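Local coordinates for serine protease inhibitor 1 (Coprinopsis cinerea, PDB 3VWC), which probably inhibits serine endopeptidases, as a beta-trefoil inhibitor of the I66 family, at residues Thr98-Ser103 with Arg123-Ala128. Sequence-based numbering, arbitrary orientation.
Sequences TVVNAS and RPLIAA
Leu125 lays one methyl across the side chains of Val100 and Thr98, a worked example of a loop segment that meets a strand through one leucine. The touching is done by CD1. It comes within 3.5 Å of Val100 CG2, a close methyl-to-methyl contact, and within 4.0 Å of Thr98 CB, so it bridges two residues of strand 96-101 whose side chains leave it on the same side. With Val100 CG1 anti to the backbone N (chi1 179°), CG2 lies beside that N, on the side where CD1 arrives. The leucine meets both side chains at a slant, and its CD2 stays farther from them.

No hydrogen bond crosses between the two segments. Their backbones stay apart, 8.0 Å between Val100 CA and Leu125 CA, and side chains alone span the gap. Thr98 turns its methyl side to the leucine while OG1 is hydrogen-bonded to Gln89. Leu125 also packs on Val109 and Glu139, and Ile126 N is hydrogen-bonded to Glu139 OE2, which links the start of the loop to its end, where Leu140 also touches Thr98. The contact thus joins the long loop between strands 121-123 and 141-145 to strand 96-101, a connecting loop folded over a strand of the beta-trefoil.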
loop_
_atom_site.group_PDB
_atom_site.type_symbol
_atom_site.label_atom_id
_atom_site.label_comp_id
_atom_site.label_asym_id
_atom_site.label_seq_id
_atom_site.Cartn_x
_atom_site.Cartn_y
_atom_site.Cartn_z
ATOM N N THR A 98 -8.127 4.393 -0.639
ATOM C CA THR A 98 -7.044 4.861 0.257
ATOM C C THR A 98 -6.720 3.765 1.271
ATOM O O THR A 98 -7.542 2.880 1.553
ATOM C CB THR A 98 -7.457 6.137 1.035
ATOM O OG1 THR A 98 -8.731 5.889 1.663
ATOM C CG2 THR A 98 -7.641 7.290 0.026
ATOM N N VAL A 99 -5.490 3.820 1.804
ATOM C CA VAL A 99 -5.014 2.823 2.779
ATOM C C VAL A 99 -4.430 3.607 3.936
ATOM O O VAL A 99 -3.377 4.255 3.775
ATOM C CB VAL A 99 -3.930 1.887 2.163
ATOM C CG1 VAL A 99 -3.531 0.847 3.193
ATOM C CG2 VAL A 99 -4.461 1.244 0.913
ATOM N N VAL A 100 -5.116 3.608 5.102
ATOM C CA VAL A 100 -4.741 4.454 6.230
ATOM C C VAL A 100 -4.483 3.610 7.482
ATOM O O VAL A 100 -5.224 2.702 7.790
ATOM C CB VAL A 100 -5.843 5.511 6.549
ATOM C CG1 VAL A 100 -5.435 6.368 7.744
ATOM C CG2 VAL A 100 -5.973 6.441 5.347
ATOM N N ASN A 101 -3.355 3.838 8.148
ATOM C CA ASN A 101 -3.044 2.962 9.289
ATOM C C ASN A 101 -4.114 3.149 10.385
ATOM O O ASN A 101 -4.369 4.288 10.788
ATOM C CB ASN A 101 -1.633 3.272 9.836
ATOM C CG ASN A 101 -1.103 2.147 10.665
ATOM O OD1 ASN A 101 -0.425 1.224 10.158
ATOM N ND2 ASN A 101 -1.265 2.291 11.969
ATOM N N ALA A 102 -4.573 2.036 10.952
ATOM C CA ALA A 102 -5.624 2.065 11.985
ATOM C C ALA A 102 -5.178 2.712 13.304
ATOM O O ALA A 102 -6.005 3.308 14.019
ATOM C CB ALA A 102 -6.143 0.672 12.237
ATOM N N SER A 103 -3.893 2.573 13.638
ATOM C CA SER A 103 -3.372 3.121 14.879
ATOM C C SER A 103 -2.654 4.460 14.732
ATOM O O SER A 103 -2.871 5.374 15.544
ATOM C CB SER A 103 -2.544 2.067 15.619
ATOM O OG SER A 103 -1.477 1.629 14.799
ATOM N N ARG A 123 2.151 8.677 5.567
ATOM C CA ARG A 123 2.062 10.093 6.023
ATOM C C ARG A 123 0.606 10.433 6.308
ATOM O O ARG A 123 -0.280 9.858 5.696
ATOM C CB ARG A 123 2.437 11.051 4.861
ATOM C CG ARG A 123 3.803 10.927 4.238
ATOM C CD ARG A 123 4.011 12.197 3.409
ATOM N NE ARG A 123 4.722 11.982 2.157
ATOM C CZ ARG A 123 4.640 12.801 1.102
ATOM N NH1 ARG A 123 3.881 13.890 1.153
ATOM N NH2 ARG A 123 5.349 12.567 0.004
ATOM N N PRO A 124 0.349 11.513 7.069
ATOM C CA PRO A 124 -1.054 11.958 7.134
ATOM C C PRO A 124 -1.594 12.233 5.728
ATOM O O PRO A 124 -0.939 12.938 4.958
ATOM C CB PRO A 124 -0.983 13.287 7.906
ATOM C CG PRO A 124 0.334 13.305 8.569
ATOM C CD PRO A 124 1.268 12.373 7.843
ATOM N N LEU A 125 -2.808 11.775 5.423
ATOM C CA LEU A 125 -3.369 12.051 4.097
ATOM C C LEU A 125 -3.969 13.431 4.035
ATOM O O LEU A 125 -4.579 13.913 5.030
ATOM C CB LEU A 125 -4.432 11.040 3.716
ATOM C CG LEU A 125 -3.965 9.574 3.606
ATOM C CD1 LEU A 125 -5.033 8.783 2.889
ATOM C CD2 LEU A 125 -2.607 9.517 2.804
ATOM N N ILE A 126 -3.856 14.032 2.865
ATOM C CA ILE A 126 -4.540 15.302 2.594
ATOM C C ILE A 126 -5.581 15.107 1.506
ATOM O O ILE A 126 -5.516 14.144 0.724
ATOM C CB ILE A 126 -3.573 16.421 2.204
ATOM C CG1 ILE A 126 -2.823 16.117 0.900
ATOM C CG2 ILE A 126 -2.572 16.679 3.390
ATOM C CD1 ILE A 126 -1.923 17.286 0.437
ATOM N N ALA A 127 -6.557 16.018 1.441
ATOM C CA ALA A 127 -7.589 15.915 0.423
ATOM C C ALA A 127 -8.202 17.294 0.269
ATOM O O ALA A 127 -8.095 18.128 1.180
ATOM C CB ALA A 127 -8.647 14.895 0.836
ATOM N N ALA A 128 -8.681 17.575 -0.938
ATOM C CA ALA A 128 -9.459 18.814 -1.186
ATOM C C ALA A 128 -10.673 18.777 -0.272
ATOM O O ALA A 128 -11.328 17.727 -0.084
ATOM C CB ALA A 128 -9.926 18.882 -2.646
#